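PDB 4APM: apical membrane antigen 1 from Babesia divergens, which probably sits in the parasite membrane and takes part in forming the moving junction through which Babesia invades host cells. Local coordinates for residues Y400-Y405 / S416-S421; V357-D362 / E407-Y412; L80-T85 / I161-M166. All blocks are in the same frame, centred on the assembly; numbering follows the deposited sequence.

Contact 1: Y400-Y405 / S416-S421; sequences YVHEKY and SEEKPS. With ACT (acetate ion), chain D.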
loop_
_atom_site.group_PDB
_atom_site.type_symbol
_atom_site.label_atom_id
_atom_site.label_comp_id
_atom_site.label_asym_id
_atom_site.label_seq_id
_atom_site.Cartn_x
_atom_site.Cartn_y
_atom_site.Cartn_z
ATOM N N TYR A 400 26.179 23.808 11.607
ATOM C CA TYR A 400 25.516 23.819 12.907
ATOM C C TYR A 400 24.605 22.615 13.112
ATOM O O TYR A 400 23.940 22.172 12.186
ATOM C CB TYR A 400 24.742 25.110 13.083
ATOM C CG TYR A 400 25.588 26.323 12.775
ATOM C CD1 TYR A 400 25.736 26.776 11.468
ATOM C CD2 TYR A 400 26.299 26.970 13.778
ATOM C CE1 TYR A 400 26.521 27.871 11.177
ATOM C CE2 TYR A 400 27.094 28.063 13.494
ATOM C CZ TYR A 400 27.195 28.513 12.192
ATOM O OH TYR A 400 27.965 29.613 11.904
ATOM N N VAL A 401 24.619 22.063 14.322
ATOM C CA VAL A 401 23.686 21.007 14.692
ATOM C C VAL A 401 22.509 21.614 15.423
ATOM O O VAL A 401 22.689 22.448 16.301
ATOM C CB VAL A 401 24.343 19.939 15.584
ATOM C CG1 VAL A 401 23.314 18.887 15.983
ATOM C CG2 VAL A 401 25.508 19.284 14.862
ATOM N N HIS A 402 21.301 21.256 15.000
ATOM C CA HIS A 402 20.095 21.699 15.681
ATOM C C HIS A 402 19.373 20.517 16.237
ATOM O O HIS A 402 19.696 19.372 15.932
ATOM C CB HIS A 402 19.158 22.440 14.725
ATOM C CG HIS A 402 19.758 23.675 14.104
ATOM N ND1 HIS A 402 19.198 24.900 14.238
ATOM C CD2 HIS A 402 20.893 23.844 13.311
ATOM C CE1 HIS A 402 19.950 25.802 13.589
ATOM N NE2 HIS A 402 20.973 25.150 12.999
ATOM N N GLU A 403 18.355 20.796 17.033
ATOM C CA GLU A 403 17.500 19.767 17.573
ATOM C C GLU A 403 16.082 20.045 17.138
ATOM O O GLU A 403 15.651 21.201 17.096
ATOM C CB GLU A 403 17.596 19.733 19.095
ATOM C CG GLU A 403 18.798 18.951 19.582
ATOM C CD GLU A 403 19.266 19.382 20.956
ATOM O OE1 GLU A 403 18.430 19.407 21.887
ATOM O OE2 GLU A 403 20.476 19.680 21.101
ATOM N N LYS A 404 15.377 18.987 16.756
ATOM C CA LYS A 404 13.983 19.107 16.387
ATOM C C LYS A 404 13.192 18.028 17.095
ATOM O O LYS A 404 13.712 16.939 17.360
ATOM C CB LYS A 404 13.823 18.989 14.862
ATOM C CG LYS A 404 12.408 19.223 14.374
ATOM C CD LYS A 404 12.379 20.196 13.207
ATOM C CE LYS A 404 10.971 20.300 12.643
ATOM N NZ LYS A 404 10.929 20.809 11.243
ATOM N N TYR A 405 11.951 18.344 17.428
ATOM C CA TYR A 405 11.042 17.367 18.001
ATOM C C TYR A 405 10.422 16.498 16.923
ATOM O O TYR A 405 10.000 17.015 15.898
ATOM C CB TYR A 405 9.923 18.069 18.755
ATOM C CG TYR A 405 8.921 17.122 19.362
ATOM C CD1 TYR A 405 9.202 16.438 20.549
ATOM C CD2 TYR A 405 7.692 16.901 18.750
ATOM C CE1 TYR A 405 8.292 15.549 21.096
ATOM C CE2 TYR A 405 6.770 16.026 19.297
ATOM C CZ TYR A 405 7.070 15.352 20.465
ATOM O OH TYR A 405 6.136 14.486 21.000
ATOM N N SER A 416 22.364 22.347 9.778
ATOM C CA SER A 416 21.855 23.547 9.140
ATOM C C SER A 416 22.960 24.605 8.994
ATOM O O SER A 416 23.988 24.535 9.674
ATOM C CB SER A 416 20.692 24.090 9.956
ATOM O OG SER A 416 20.301 25.361 9.501
ATOM N N GLU A 417 22.762 25.556 8.079
ATOM C CA GLU A 417 23.704 26.677 7.890
ATOM C C GLU A 417 23.423 27.838 8.859
ATOM O O GLU A 417 24.281 28.701 9.066
ATOM C CB GLU A 417 23.646 27.212 6.457
ATOM C CG GLU A 417 24.408 26.414 5.412
ATOM C CD GLU A 417 24.069 26.861 3.989
ATOM O OE1 GLU A 417 22.944 27.380 3.762
ATOM O OE2 GLU A 417 24.918 26.680 3.089
ATOM N N GLU A 418 22.205 27.883 9.398
ATOM C CA GLU A 418 21.826 28.895 10.379
ATOM C C GLU A 418 22.416 28.542 11.758
ATOM O O GLU A 418 22.570 27.365 12.100
ATOM C CB GLU A 418 20.293 29.027 10.427
ATOM C CG GLU A 418 19.728 29.780 11.630
ATOM C CD GLU A 418 19.695 31.293 11.441
ATOM O OE1 GLU A 418 20.654 31.853 10.867
ATOM O OE2 GLU A 418 18.720 31.929 11.898
ATOM N N LYS A 419 22.810 29.560 12.517
ATOM C CA LYS A 419 23.208 29.362 13.913
ATOM C C LYS A 419 21.976 29.183 14.795
ATOM O O LYS A 419 21.003 29.930 14.666
ATOM C CB LYS A 419 24.035 30.547 14.424
ATOM C CG LYS A 419 25.229 30.900 13.558
ATOM C CD LYS A 419 25.768 32.274 13.915
ATOM C CE LYS A 419 26.470 32.911 12.729
ATOM N NZ LYS A 419 27.791 33.475 13.128
ATOM N N PRO A 420 22.023 28.206 15.715
ATOM C CA PRO A 420 20.934 28.021 16.674
ATOM C C PRO A 420 20.570 29.336 17.363
ATOM O O PRO A 420 21.446 30.159 17.622
ATOM C CB PRO A 420 21.524 27.038 17.684
ATOM C CG PRO A 420 22.550 26.278 16.912
ATOM C CD PRO A 420 23.125 27.250 15.927
ATOM N N SER A 421 19.284 29.542 17.624
ATOM C CA SER A 421 18.812 30.744 18.310
ATOM C C SER A 421 19.120 30.667 19.801
ATOM O O SER A 421 19.013 31.660 20.519
ATOM C CB SER A 421 17.303 30.917 18.105
ATOM O OG SER A 421 16.595 29.824 18.664
HETATM C C ACT D . 13.942 19.781 9.124
HETATM O O ACT D . 14.826 20.405 8.502
HETATM O OXT ACT D . 12.857 20.328 9.410
HETATM C CH3 ACT D . 14.189 18.354 9.540
#
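Tyr-400 and Ser-416 form one antiparallel hydrogen-bonded pair at the end of a beta hairpin. Tyr-400 N donates to Ser-416 O over 3.0 Å and Ser-416 N to Tyr-400 O over 2.9 Å. Past this pair, residues 417-420 leave the sheet and curl alongside the side chains of Tyr-400 and His-402. The curl starts as an ST turn, in which Ser-416 OG accepts from Glu-418 N.

One polar side-chain bond joins the two segments: His-402 NE2 donates to Glu-418 O at 2.9 Å, with an N-H...O angle of 140°. The oxygen lies near the imidazole plane, but the bond is bent at the hydrogen and NE2 stands above the carbonyl plane, away from a lone pair. Having CG opposite the carbonyl carbon (chi1 -60°) carries the His-402 ring to this oxygen. Ser-416 CB touches NE2 as well, and Pro-420 CG lies over one face of the imidazole; Tyr-414 stacks with the same ring.

Apolar and CH-pi contacts centre on the Tyr-400 ring. Lys-419 CA sits over one face, 4.0 Å from the ring centroid and only 14° off its normal. The side chain of Lys-419 then runs beside the tyrosine in the same direction, its CG 3.4 Å from Tyr-400 CZ. Pro-420 CD meets Tyr-400 CD2 at 3.8 Å, the two side chains crossing at about a right angle. The ring of Trp-423 also meets Tyr-400.

Further along the strand, Lys-404 NZ binds an acetate ion, probably from the crystallisation liquor.

The contact thus pairs one backbone carbonyl with an imidazole N-H and lays backbone, lysine methylenes and proline against a tyrosine; both rings are partly exposed, consistent with a surface contact that continues past the end of the strand pairing.

Contact 2: V357-D362 / E407-Y412; sequences VPFPCD and ESCGTY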
loop_
_atom_site.group_PDB
_atom_site.type_symbol
_atom_site.label_atom_id
_atom_site.label_comp_id
_atom_site.label_asym_id
_atom_site.label_seq_id
_atom_site.Cartn_x
_atom_site.Cartn_y
_atom_site.Cartn_z
ATOM N N VAL A 357 2.470 4.386 11.935
ATOM C CA VAL A 357 3.259 3.623 12.832
ATOM C C VAL A 357 4.471 4.519 13.046
ATOM O O VAL A 357 4.892 5.203 12.115
ATOM C CB VAL A 357 3.595 2.288 12.115
ATOM C CG1 VAL A 357 5.068 2.108 11.787
ATOM C CG2 VAL A 357 2.934 1.102 12.802
ATOM N N PRO A 358 4.968 4.622 14.289
ATOM C CA PRO A 358 6.062 5.574 14.521
ATOM C C PRO A 358 7.331 5.180 13.782
ATOM O O PRO A 358 7.558 3.989 13.554
ATOM C CB PRO A 358 6.287 5.489 16.045
ATOM C CG PRO A 358 5.641 4.208 16.470
ATOM C CD PRO A 358 4.456 4.067 15.553
ATOM N N PHE A 359 8.147 6.170 13.406
ATOM C CA PHE A 359 9.522 5.932 12.912
ATOM C C PHE A 359 10.244 4.943 13.851
ATOM O O PHE A 359 10.002 4.964 15.062
ATOM C CB PHE A 359 10.300 7.266 12.818
ATOM C CG PHE A 359 11.634 7.141 12.128
ATOM C CD1 PHE A 359 12.711 6.593 12.786
ATOM C CD2 PHE A 359 11.770 7.465 10.791
ATOM C CE1 PHE A 359 13.912 6.403 12.142
ATOM C CE2 PHE A 359 12.966 7.274 10.130
ATOM C CZ PHE A 359 14.048 6.750 10.812
ATOM N N PRO A 360 11.063 4.015 13.300
ATOM C CA PRO A 360 11.674 3.056 14.234
ATOM C C PRO A 360 12.951 3.607 14.894
ATOM O O PRO A 360 14.056 3.432 14.375
ATOM C CB PRO A 360 11.974 1.841 13.347
ATOM C CG PRO A 360 12.163 2.406 11.982
ATOM C CD PRO A 360 11.273 3.624 11.890
ATOM N N CYS A 361 12.771 4.261 16.043
ATOM C CA CYS A 361 13.830 5.024 16.714
ATOM C C CYS A 361 15.092 4.237 16.946
ATOM O O CYS A 361 16.179 4.807 16.994
ATOM C CB CYS A 361 13.323 5.549 18.044
ATOM S SG CYS A 361 11.668 6.218 17.893
ATOM N N ASP A 362 14.963 2.925 17.072
ATOM C CA ASP A 362 16.124 2.096 17.372
ATOM C C ASP A 362 17.065 1.865 16.186
ATOM O O ASP A 362 18.147 1.327 16.366
ATOM C CB ASP A 362 15.692 0.754 17.972
ATOM C CG ASP A 362 14.710 0.008 17.083
ATOM O OD1 ASP A 362 13.771 0.645 16.555
ATOM O OD2 ASP A 362 14.868 -1.220 16.929
ATOM N N GLU A 407 7.275 13.329 16.939
ATOM C CA GLU A 407 6.341 12.487 17.694
ATOM C C GLU A 407 6.833 11.054 17.883
ATOM O O GLU A 407 6.431 10.387 18.828
ATOM C CB GLU A 407 4.976 12.436 17.009
ATOM C CG GLU A 407 4.030 13.568 17.373
ATOM C CD GLU A 407 2.667 13.419 16.702
ATOM O OE1 GLU A 407 2.359 12.306 16.220
ATOM O OE2 GLU A 407 1.903 14.412 16.646
ATOM N N SER A 408 7.627 10.552 16.941
ATOM C CA SER A 408 7.946 9.125 16.909
ATOM C C SER A 408 9.043 8.879 17.925
ATOM O O SER A 408 9.023 7.892 18.666
ATOM C CB SER A 408 8.453 8.695 15.516
ATOM O OG SER A 408 7.463 8.856 14.517
ATOM N N CYS A 409 10.033 9.762 17.917
ATOM C CA CYS A 409 11.243 9.515 18.655
ATOM C C CYS A 409 11.626 10.675 19.573
ATOM O O CYS A 409 12.746 10.730 20.060
ATOM C CB CYS A 409 12.365 9.180 17.685
ATOM S SG CYS A 409 11.946 7.780 16.606
ATOM N N GLY A 410 10.686 11.583 19.836
ATOM C CA GLY A 410 11.045 12.866 20.453
ATOM C C GLY A 410 12.167 13.544 19.676
ATOM O O GLY A 410 12.121 13.598 18.435
ATOM N N THR A 411 13.201 13.998 20.389
ATOM C CA THR A 411 14.185 14.927 19.829
ATOM C C THR A 411 15.165 14.232 18.887
ATOM O O THR A 411 15.703 13.163 19.201
ATOM C CB THR A 411 15.012 15.639 20.942
ATOM O OG1 THR A 411 14.131 16.132 21.951
ATOM C CG2 THR A 411 15.813 16.815 20.375
ATOM N N TYR A 412 15.459 14.879 17.763
ATOM C CA TYR A 412 16.508 14.389 16.882
ATOM C C TYR A 412 17.258 15.574 16.319
ATOM O O TYR A 412 16.867 16.705 16.539
ATOM C CB TYR A 412 15.906 13.528 15.748
ATOM C CG TYR A 412 15.106 14.318 14.732
ATOM C CD1 TYR A 412 13.787 14.679 14.987
ATOM C CD2 TYR A 412 15.681 14.724 13.524
ATOM C CE1 TYR A 412 13.069 15.442 14.083
ATOM C CE2 TYR A 412 14.958 15.475 12.602
ATOM C CZ TYR A 412 13.654 15.827 12.892
ATOM O OH TYR A 412 12.930 16.572 11.998
#
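Pro-358 and Ser-408 bring their CA atoms within 4.7 Å, and Cys-361 and Cys-409 within 5.5 Å, yet the two backbones form no beta bridge. The covalent link is the Cys-361 to Cys-409 disulfide, its SG atoms 2.0 Å apart and its torsion, -88°, close to a right angle. Each SG lies anti to its own carbonyl carbon, which turns the two sulfurs toward each other. Cys-409 SG also reaches the Phe-359 ring, approaching CD1 obliquely at 4.1 Å in a sulfur-aromatic contact.

One residue earlier, Ser-408 OG accepts from Phe-359 N over 3.0 Å, with an N-H...O angle of 151°. The same hydroxyl is hydrogen-bonded to Asp-224 OD2, so it bridges the 357-362 loop and the region before strand 225-231. Ser-408 CB packs on Phe-359 CB at 3.6 Å, and Pro-358 CB touches Ser-408 OG and CB.

The phenyl ring of Phe-359 turns inward to Leu-336 and Ile-338 on strand 335-339 and to Leu-390. Pro-360 meets Trp-12 and Tyr-15 of helix 8-16. The disulfide thus ties the loop before strand 367-368, packed on helix 8-16 and strand 335-339, to the turn joining strands 400-406 and 410-416.

Contact 3: L80-T85 / I161-M166; sequences LAFPDT and ILFTPM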
loop_
_atom_site.group_PDB
_atom_site.type_symbol
_atom_site.label_atom_id
_atom_site.label_comp_id
_atom_site.label_asym_id
_atom_site.label_seq_id
_atom_site.Cartn_x
_atom_site.Cartn_y
_atom_site.Cartn_z
ATOM N N LEU A 80 -20.477 -6.033 -7.527
ATOM C CA LEU A 80 -19.534 -7.031 -8.009
ATOM C C LEU A 80 -19.566 -8.268 -7.111
ATOM O O LEU A 80 -18.895 -9.279 -7.400
ATOM C CB LEU A 80 -18.127 -6.443 -7.960
ATOM C CG LEU A 80 -17.443 -5.906 -9.214
ATOM C CD1 LEU A 80 -18.440 -5.414 -10.240
ATOM C CD2 LEU A 80 -16.407 -4.853 -8.862
ATOM N N ALA A 81 -20.282 -8.156 -5.993
ATOM C CA ALA A 81 -20.301 -9.187 -4.959
ATOM C C ALA A 81 -21.023 -10.444 -5.412
ATOM O O ALA A 81 -21.970 -10.381 -6.218
ATOM C CB ALA A 81 -20.947 -8.649 -3.690
ATOM N N PHE A 82 -20.596 -11.587 -4.874
ATOM C CA PHE A 82 -21.299 -12.848 -5.096
ATOM C C PHE A 82 -22.823 -12.727 -5.053
ATOM O O PHE A 82 -23.373 -12.138 -4.110
ATOM C CB PHE A 82 -20.830 -13.902 -4.103
ATOM C CG PHE A 82 -20.034 -15.003 -4.733
ATOM C CD1 PHE A 82 -18.895 -14.713 -5.477
ATOM C CD2 PHE A 82 -20.430 -16.327 -4.609
ATOM C CE1 PHE A 82 -18.170 -15.725 -6.084
ATOM C CE2 PHE A 82 -19.705 -17.339 -5.206
ATOM C CZ PHE A 82 -18.570 -17.038 -5.941
ATOM N N PRO A 83 -23.520 -13.333 -6.044
ATOM C CA PRO A 83 -24.985 -13.434 -5.936
ATOM C C PRO A 83 -25.424 -14.254 -4.716
ATOM O O PRO A 83 -24.585 -14.875 -4.033
ATOM C CB PRO A 83 -25.401 -14.128 -7.237
ATOM C CG PRO A 83 -24.196 -14.871 -7.689
ATOM C CD PRO A 83 -22.986 -14.136 -7.162
ATOM N N ASP A 84 -26.716 -14.199 -4.405
ATOM C CA ASP A 84 -27.255 -14.951 -3.271
ATOM C C ASP A 84 -27.649 -16.371 -3.654
ATOM O O ASP A 84 -28.092 -17.127 -2.807
ATOM C CB ASP A 84 -28.439 -14.225 -2.635
ATOM C CG ASP A 84 -29.497 -13.829 -3.648
ATOM O OD1 ASP A 84 -29.210 -13.842 -4.867
ATOM O OD2 ASP A 84 -30.609 -13.460 -3.220
ATOM N N THR A 85 -27.456 -16.742 -4.919
ATOM C CA THR A 85 -27.744 -18.109 -5.374
ATOM C C THR A 85 -26.542 -18.825 -6.005
ATOM O O THR A 85 -25.396 -18.615 -5.604
ATOM C CB THR A 85 -28.896 -18.124 -6.380
ATOM O OG1 THR A 85 -28.543 -17.313 -7.502
ATOM C CG2 THR A 85 -30.162 -17.582 -5.743
ATOM N N ILE A 161 -17.107 -12.039 -0.968
ATOM C CA ILE A 161 -16.471 -12.647 -2.109
ATOM C C ILE A 161 -17.009 -11.975 -3.360
ATOM O O ILE A 161 -18.221 -11.772 -3.498
ATOM C CB ILE A 161 -16.700 -14.178 -2.135
ATOM C CG1 ILE A 161 -16.399 -14.781 -0.753
ATOM C CG2 ILE A 161 -15.875 -14.839 -3.233
ATOM C CD1 ILE A 161 -14.977 -14.597 -0.254
ATOM N N LEU A 162 -16.096 -11.577 -4.233
ATOM C CA LEU A 162 -16.453 -10.938 -5.472
ATOM C C LEU A 162 -16.705 -12.016 -6.497
ATOM O O LEU A 162 -16.106 -13.091 -6.421
ATOM C CB LEU A 162 -15.343 -9.976 -5.920
ATOM C CG LEU A 162 -15.128 -8.838 -4.914
ATOM C CD1 LEU A 162 -14.258 -7.711 -5.445
ATOM C CD2 LEU A 162 -16.466 -8.285 -4.480
ATOM N N PHE A 163 -17.646 -11.760 -7.403
ATOM C CA PHE A 163 -18.012 -12.713 -8.453
ATOM C C PHE A 163 -17.137 -12.570 -9.693
ATOM O O PHE A 163 -17.246 -13.362 -10.611
ATOM C CB PHE A 163 -19.483 -12.528 -8.853
ATOM C CG PHE A 163 -20.088 -13.724 -9.549
ATOM C CD1 PHE A 163 -20.119 -14.977 -8.927
ATOM C CD2 PHE A 163 -20.676 -13.592 -10.808
ATOM C CE1 PHE A 163 -20.681 -16.080 -9.563
ATOM C CE2 PHE A 163 -21.267 -14.687 -11.438
ATOM C CZ PHE A 163 -21.261 -15.930 -10.818
ATOM N N THR A 164 -16.330 -11.509 -9.759
ATOM C CA THR A 164 -15.462 -11.280 -10.925
ATOM C C THR A 164 -14.137 -10.681 -10.491
ATOM O O THR A 164 -14.107 -9.887 -9.552
ATOM C CB THR A 164 -16.111 -10.322 -11.957
ATOM O OG1 THR A 164 -15.140 -9.965 -12.951
ATOM C CG2 THR A 164 -16.599 -9.070 -11.300
ATOM N N PRO A 165 -13.035 -11.023 -11.201
ATOM C CA PRO A 165 -11.780 -10.355 -10.891
ATOM C C PRO A 165 -11.628 -9.014 -11.624
ATOM O O PRO A 165 -10.608 -8.334 -11.449
ATOM C CB PRO A 165 -10.738 -11.350 -11.373
ATOM C CG PRO A 165 -11.392 -12.015 -12.555
ATOM C CD PRO A 165 -12.868 -12.054 -12.250
ATOM N N MET A 166 -12.627 -8.628 -12.419
ATOM C CA MET A 166 -12.571 -7.334 -13.117
ATOM C C MET A 166 -12.366 -6.153 -12.177
ATOM O O MET A 166 -12.983 -6.062 -11.116
ATOM C CB MET A 166 -13.813 -7.122 -13.980
ATOM C CG MET A 166 -13.792 -7.946 -15.268
ATOM S SD MET A 166 -15.106 -7.513 -16.441
ATOM C CE MET A 166 -14.693 -5.797 -16.786
#
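Phe-82 and Ile-161 are joined backbone to backbone, Phe-82 N donating to Ile-161 O over 2.8 Å. On the other side of Ala-81, Phe-163 N donates to Leu-80 O, also at 2.8 Å and nearly straight (176°). Together the two bonds form a single bridge between Ala-81 and Leu-162, whose CA atoms are 4.3 Å apart.

The side chain of Phe-82 runs along the other segment, one edge of its ring at Leu-162 O and one face against Phe-163. Its CB lies 3.4 Å from Ile-161 O, and CG is still near that oxygen. CD1 moves on to Leu-162 O at 3.4 Å, which sits at the ring edge near its plane, and also packs against Ile-161 CG2. CE1 touches both Leu-162 O and Phe-163 CD1, the latter at 3.5 Å. At the tip, CZ meets the same CD1 less closely.

Phe-163 presents its edge to the face of Phe-82 in a T-shaped pair, centroids 5.2 Å apart and planes at 81°. Its CG is anti to the backbone N (chi1 -160°), and the ring set there receives Pro-83 CD over one face, a CH-pi contact 3.9 Å from the centroid. Leu-80 crosses to Thr-164, its CG against CG2. Beyond the segments, Tyr-148 makes a second edge-to-face pair with Phe-82, and Leu-80 packs on Ile-58 and Leu-60 of strand 56-60.

Two straight bonds thus use Leu-80 O and Phe-82 N, polar atoms flanking Ala-81, while Phe-163, on the surface, packs its edge on buried Phe-82 and its face on Pro-83, joining the 80-85 loop to the chain leaving strand 158-161.

In the fold
Contact 3 comes first along the chain; contacts 2 and 1 follow with their segments alternating: 357-362, 400-405, 407-412, 416-421. Contacts 1 and 2 lie on one side of the chain's centre, their own centres about 19 Å apart. They share the neighbouring strands 400-406 and 410-416 of a mixed sheet and touch through a probable hydrogen bond from Tyr-412 N to Lys-404 O. Contact 1 lies at the open end of this hairpin; contact 2 ties its turn to the 357-362 loop. Contact 3 lies on the opposite side, its centre about 57 Å from contact 1 and 43 Å from contact 2, at the end of strand 158-161 of a separate antiparallel sheet. The contacts therefore sit in different parts of an elongated ectodomain.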